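Local coordinates for CREG-like beta-barrel domain-containing protein (Agrobacterium tumefaciens, PDB 3DNH) that is of unknown function but has the split-barrel fold of the pyridoxamine 5'-phosphate oxidase and CREG families, whose relatives often bind FMN, at residues A58-I63 against A130-A135; F70-G75 against P142-Y147. All coordinates share one frame; numbering follows the deposited sequence.

Both contacts involve strands of one closed antiparallel barrel, and their centres lie about 11 Å apart. Interaction 1 packs the end of helix 121-131 and the turn after it against strand 54-63; interaction 2 pairs strand 69-74 with strand 144-157. Strands 54-63 and 69-74 are neighbours in the sheet, and a probable hydrogen bond from G62 N to F70 O, 2.8 Å long, joins the two contacts directly. Along the chain the four segments alternate, so the helix of interaction 1 lies in the connection between the strands of interaction 2. Each contact also meets the second subunit, where L102 packs on both N60 and F72.

Interaction 1: A58-I63 against A130-A135; sequences ATNIGI and ARYPKA
The carbonyl oxygen of I61 is gripped by two donors, Y132 OH at 2.7 Å and R131 NH1 at 2.8 Å. They come from opposite faces of the carbonyl plane, each well out of it, so neither lies on a lone pair. The bond from R131 is bent, with an N-H...O angle of 145°, yet the oxygen stays close to the guanidinium plane, at its edge. An arginine suits this place because its chain, extended from CG to NE, spans the gap between the helix end and the strand. Beyond the bond, the guanidinium passes the side chain of I63, whose CG1 lies 3.7 Å from R131 NH1, and a second nitrogen, NH2, makes a weak bond to H37 O of helix 28-38.

The contact joins the barrel strand 54-63 to the last turn of helix 121-131 and the type I turn from Y132 to A135, within a domain of the pyridoxamine 5'-phosphate oxidase family. Tyrosine combines two roles here: a hydroxyl for the strand carbonyl and a flat ring for N60. The CB of N60 sits over the ring centre of Y132, 3.6 Å from its centroid, in a CH-pi contact. With chi1 at -56°, CG of N60 lies beside its own backbone N, and this rotation lays the amide over the ring with the two planes only 14° apart. CB of R131 covers the opposite face nearer the rim, so the ring is sandwiched between its sequence neighbour and the strand. Asparagine fits because both ends of its amide are used: ND2 bonds to Y128 OH and to D100 of the second subunit, while OD1 accepts from A101 N of that same subunit.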
loop_
_atom_site.group_PDB
_atom_site.type_symbol
_atom_site.label_atom_id
_atom_site.label_comp_id
_atom_site.label_asym_id
_atom_site.label_seq_id
_atom_site.Cartn_x
_atom_site.Cartn_y
_atom_site.Cartn_z
ATOM N N ALA A 58 1.274 5.843 3.633
ATOM C CA ALA A 58 0.737 4.569 4.088
ATOM C C ALA A 58 0.355 4.669 5.566
ATOM O O ALA A 58 1.092 5.258 6.365
ATOM C CB ALA A 58 1.741 3.423 3.875
ATOM N N THR A 59 -0.777 4.075 5.930
ATOM C CA THR A 59 -1.236 4.140 7.325
ATOM C C THR A 59 -1.956 2.846 7.722
ATOM O O THR A 59 -2.213 2.008 6.860
ATOM C CB THR A 59 -2.114 5.412 7.567
ATOM O OG1 THR A 59 -2.155 5.718 8.965
ATOM C CG2 THR A 59 -3.541 5.299 6.952
ATOM N N ASN A 60 -2.239 2.695 9.018
ATOM C CA ASN A 60 -2.928 1.522 9.534
ATOM C C ASN A 60 -4.426 1.831 9.633
ATOM O O ASN A 60 -4.821 2.935 10.013
ATOM C CB ASN A 60 -2.422 1.197 10.944
ATOM C CG ASN A 60 -0.911 0.990 11.027
ATOM O OD1 ASN A 60 -0.294 0.309 10.191
ATOM N ND2 ASN A 60 -0.316 1.491 12.122
ATOM N N ILE A 61 -5.251 0.829 9.406
ATOM C CA ILE A 61 -6.722 0.973 9.393
ATOM C C ILE A 61 -7.385 0.300 10.593
ATOM O O ILE A 61 -7.191 -0.938 10.842
ATOM C CB ILE A 61 -7.275 0.335 8.068
ATOM C CG1 ILE A 61 -6.931 1.249 6.880
ATOM C CG2 ILE A 61 -8.799 0.143 8.103
ATOM C CD1 ILE A 61 -7.541 2.677 6.971
ATOM N N GLY A 62 -8.150 1.102 11.350
ATOM C CA GLY A 62 -9.097 0.541 12.334
ATOM C C GLY A 62 -10.504 0.443 11.713
ATOM O O GLY A 62 -10.787 1.102 10.728
ATOM N N ILE A 63 -11.369 -0.413 12.252
ATOM C CA ILE A 63 -12.749 -0.489 11.754
ATOM C C ILE A 63 -13.704 -0.402 12.946
ATOM O O ILE A 63 -13.507 -1.095 13.949
ATOM C CB ILE A 63 -13.063 -1.782 10.920
ATOM C CG1 ILE A 63 -12.108 -1.991 9.762
ATOM C CG2 ILE A 63 -14.364 -1.629 10.200
ATOM C CD1 ILE A 63 -12.446 -1.119 8.495
ATOM N N ALA A 130 -5.761 -2.813 19.754
ATOM C CA ALA A 130 -6.188 -4.209 19.565
ATOM C C ALA A 130 -5.612 -4.789 18.265
ATOM O O ALA A 130 -5.251 -5.947 18.230
ATOM C CB ALA A 130 -7.730 -4.297 19.581
ATOM N N ARG A 131 -5.465 -3.967 17.223
ATOM C CA ARG A 131 -4.918 -4.427 15.951
ATOM C C ARG A 131 -3.438 -4.154 15.796
ATOM O O ARG A 131 -2.748 -4.880 15.068
ATOM C CB ARG A 131 -5.680 -3.785 14.770
ATOM C CG ARG A 131 -6.980 -4.404 14.454
ATOM C CD ARG A 131 -7.597 -3.664 13.241
ATOM N NE ARG A 131 -8.649 -4.451 12.637
ATOM C CZ ARG A 131 -9.173 -4.239 11.428
ATOM N NH1 ARG A 131 -8.723 -3.262 10.650
ATOM N NH2 ARG A 131 -10.132 -5.046 10.981
ATOM N N TYR A 132 -2.968 -3.100 16.470
ATOM C CA TYR A 132 -1.648 -2.505 16.256
ATOM C C TYR A 132 -0.989 -2.306 17.625
ATOM O O TYR A 132 -0.960 -1.174 18.156
ATOM C CB TYR A 132 -1.763 -1.161 15.486
ATOM C CG TYR A 132 -2.558 -1.340 14.229
ATOM C CD1 TYR A 132 -2.054 -2.155 13.201
ATOM C CD2 TYR A 132 -3.823 -0.771 14.081
ATOM C CE1 TYR A 132 -2.779 -2.415 12.082
ATOM C CE2 TYR A 132 -4.572 -1.025 12.932
ATOM C CZ TYR A 132 -4.037 -1.851 11.943
ATOM O OH TYR A 132 -4.739 -2.126 10.813
ATOM N N PRO A 133 -0.463 -3.408 18.212
ATOM C CA PRO A 133 0.072 -3.277 19.576
ATOM C C PRO A 133 1.257 -2.321 19.702
ATOM O O PRO A 133 1.513 -1.818 20.787
ATOM C CB PRO A 133 0.445 -4.727 19.965
ATOM C CG PRO A 133 0.631 -5.428 18.707
ATOM C CD PRO A 133 -0.345 -4.793 17.716
ATOM N N LYS A 134 1.961 -2.036 18.611
ATOM C CA LYS A 134 3.051 -1.082 18.684
ATOM C C LYS A 134 2.541 0.346 18.855
ATOM O O LYS A 134 3.289 1.227 19.276
ATOM C CB LYS A 134 3.967 -1.174 17.464
ATOM C CG LYS A 134 5.108 -2.132 17.659
ATOM C CD LYS A 134 6.119 -2.137 16.481
ATOM C CE LYS A 134 5.578 -2.799 15.194
ATOM N NZ LYS A 134 4.228 -3.504 15.322
ATOM N N ALA A 135 1.265 0.565 18.537
ATOM C CA ALA A 135 0.680 1.887 18.689
ATOM C C ALA A 135 0.730 2.323 20.162
ATOM O O ALA A 135 0.647 3.506 20.456
ATOM C CB ALA A 135 -0.741 1.923 18.143
#

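Interaction 2: F70-G75 against P142-Y147; sequences FFFAAG and PDTRLY
F71 and Y147 face each other across an antiparallel pair, their rings nearly parallel at 19° but slid apart, with centroids 5.3 Å from one another. The overlap is slight. Instead, CB of Y147 lies over the F71 ring toward its rim, a CH-pi contact of 4.0 Å to the centroid. F71 has CG between its backbone N and carbonyl carbon (chi1 60°), which turns the ring toward the strand of Y147. On the same face of the sheet the small A73 lets the tyrosine ring come close, its CB 3.6 Å from Y147 CE2, and helix 78-85 covers this patch through M83, A80 and H79.

The other face carries F72, A74, L146 and T144. In the conformer described, F72 meets T144 at about a right angle, CE1 of the ring being 3.5 Å from T144 CB. L146 sends CD1 to the edge of the F70 ring, 3.8 Å from F70 CD1. The branched leucine thus touches F70 on one strand and V121 and A124 of helix 121-131, which packs on the barrel here.

F71 with Y147 and A73 with R145 are hydrogen-bonded pairs of neighbouring barrel strands; between F71 and Y147 the donors stand nearly along the C=O axis. Where the pairing ends, G75 N makes only a weak bond to D143 O. G75 suits this place because a CB would point into D143; its bare CA lies 3.8 Å above the guanidinium plane of R145, toward the rim.

R145 also forms a weak salt bridge from NE to D143 OD1 at 3.3 Å and a long, weak ion pair with E84, while R115 brings a like charge near. The two acids would be expected to offset some of this positive charge, whereas the aromatic end combines two nearly straight backbone bonds with apolar packing.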
loop_
_atom_site.group_PDB
_atom_site.type_symbol
_atom_site.label_atom_id
_atom_site.label_comp_id
_atom_site.label_asym_id
_atom_site.label_seq_id
_atom_site.Cartn_x
_atom_site.Cartn_y
_atom_site.Cartn_z
ATOM N N PHE A 70 -11.264 3.928 10.346
ATOM C CA PHE A 70 -10.720 5.087 11.049
ATOM C C PHE A 70 -9.218 4.912 11.098
ATOM O O PHE A 70 -8.685 3.816 10.897
ATOM C CB PHE A 70 -11.374 5.292 12.453
ATOM C CG PHE A 70 -10.874 4.338 13.539
ATOM C CD1 PHE A 70 -9.814 4.700 14.380
ATOM C CD2 PHE A 70 -11.485 3.094 13.741
ATOM C CE1 PHE A 70 -9.376 3.821 15.417
ATOM C CE2 PHE A 70 -11.054 2.225 14.736
ATOM C CZ PHE A 70 -9.986 2.591 15.577
ATOM N N PHE A 71 -8.527 5.995 11.375
ATOM C CA PHE A 71 -7.086 5.947 11.357
ATOM C C PHE A 71 -6.521 7.122 12.178
ATOM O O PHE A 71 -7.250 8.054 12.563
ATOM C CB PHE A 71 -6.553 5.937 9.909
ATOM C CG PHE A 71 -6.945 7.149 9.104
ATOM C CD1 PHE A 71 -6.123 8.278 9.072
ATOM C CD2 PHE A 71 -8.123 7.155 8.358
ATOM C CE1 PHE A 71 -6.487 9.420 8.315
ATOM C CE2 PHE A 71 -8.495 8.269 7.602
ATOM C CZ PHE A 71 -7.663 9.413 7.578
ATOM N N PHE A 72 -5.222 7.011 12.429
ATOM C CA PHE A 72 -4.494 7.977 13.204
ATOM C C PHE A 72 -3.429 8.598 12.326
ATOM O O PHE A 72 -2.894 7.931 11.420
ATOM C CB PHE A 72 -3.853 7.289 14.418
ATOM C CG PHE A 72 -2.497 7.809 14.762
ATOM C CD1 PHE A 72 -2.350 8.949 15.545
ATOM C CD2 PHE A 72 -1.353 7.148 14.305
ATOM C CE1 PHE A 72 -1.073 9.426 15.867
ATOM C CE2 PHE A 72 -0.068 7.627 14.623
ATOM C CZ PHE A 72 0.067 8.765 15.396
ATOM N N ALA A 73 -3.118 9.863 12.615
ATOM C CA ALA A 73 -2.011 10.550 11.958
ATOM C C ALA A 73 -1.321 11.406 13.011
ATOM O O ALA A 73 -2.004 12.067 13.788
ATOM C CB ALA A 73 -2.490 11.429 10.831
ATOM N N ALA A 74 0.012 11.373 13.056
ATOM C CA ALA A 74 0.767 12.318 13.902
ATOM C C ALA A 74 0.453 13.735 13.416
ATOM O O ALA A 74 0.401 13.955 12.212
ATOM C CB ALA A 74 2.245 12.036 13.793
ATOM N N GLY A 75 0.239 14.688 14.328
ATOM C CA GLY A 75 -0.134 16.062 13.934
ATOM C C GLY A 75 0.896 16.843 13.122
ATOM O O GLY A 75 0.549 17.702 12.288
ATOM N N PRO A 142 3.297 13.125 21.520
ATOM C CA PRO A 142 2.590 14.390 21.260
ATOM C C PRO A 142 1.776 14.486 19.945
ATOM O O PRO A 142 2.099 13.833 18.966
ATOM C CB PRO A 142 3.731 15.436 21.286
ATOM C CG PRO A 142 4.662 14.882 22.334
ATOM C CD PRO A 142 4.649 13.375 22.068
ATOM N N ASP A 143 0.703 15.287 19.997
ATOM C CA ASP A 143 -0.192 15.655 18.881
ATOM C C ASP A 143 -0.809 14.521 18.057
ATOM O O ASP A 143 -1.039 14.681 16.874
ATOM C CB ASP A 143 0.409 16.752 17.975
ATOM C CG ASP A 143 -0.687 17.558 17.207
ATOM O OD1 ASP A 143 -1.880 17.136 17.208
ATOM O OD2 ASP A 143 -0.375 18.613 16.601
ATOM N N THR A 144 -1.119 13.397 18.695
ATOM C CA THR A 144 -1.785 12.295 17.990
ATOM C C THR A 144 -3.153 12.814 17.511
ATOM O O THR A 144 -3.870 13.464 18.278
ATOM C CB THR A 144 -1.909 10.978 18.865
ATOM O OG1 THR A 144 -2.972 11.076 19.829
ATOM C CG2 THR A 144 -0.646 10.662 19.608
ATOM N N ARG A 145 -3.480 12.571 16.239
ATOM C CA ARG A 145 -4.780 12.967 15.640
ATOM C C ARG A 145 -5.553 11.750 15.128
ATOM O O ARG A 145 -4.985 10.858 14.518
ATOM C CB ARG A 145 -4.597 13.970 14.504
ATOM C CG ARG A 145 -4.090 15.327 14.973
ATOM C CD ARG A 145 -4.285 16.409 13.951
ATOM N NE ARG A 145 -3.599 17.611 14.414
ATOM C CZ ARG A 145 -3.247 18.625 13.631
ATOM N NH1 ARG A 145 -3.537 18.603 12.334
ATOM N NH2 ARG A 145 -2.605 19.661 14.150
ATOM N N LEU A 146 -6.853 11.748 15.360
ATOM C CA LEU A 146 -7.695 10.596 15.084
ATOM C C LEU A 146 -8.807 10.982 14.093
ATOM O O LEU A 146 -9.502 11.970 14.302
ATOM C CB LEU A 146 -8.305 10.199 16.402
ATOM C CG LEU A 146 -8.630 8.765 16.743
ATOM C CD1 LEU A 146 -8.036 7.759 15.765
ATOM C CD2 LEU A 146 -8.122 8.574 18.181
ATOM N N TYR A 147 -8.993 10.196 13.037
ATOM C CA TYR A 147 -9.958 10.559 11.967
ATOM C C TYR A 147 -10.806 9.370 11.581
ATOM O O TYR A 147 -10.311 8.287 11.586
ATOM C CB TYR A 147 -9.207 10.917 10.704
ATOM C CG TYR A 147 -8.139 11.957 10.841
ATOM C CD1 TYR A 147 -8.379 13.285 10.475
ATOM C CD2 TYR A 147 -6.854 11.594 11.245
ATOM C CE1 TYR A 147 -7.362 14.249 10.556
ATOM C CE2 TYR A 147 -5.878 12.511 11.349
ATOM C CZ TYR A 147 -6.123 13.839 10.999
ATOM O OH TYR A 147 -5.099 14.714 11.097
#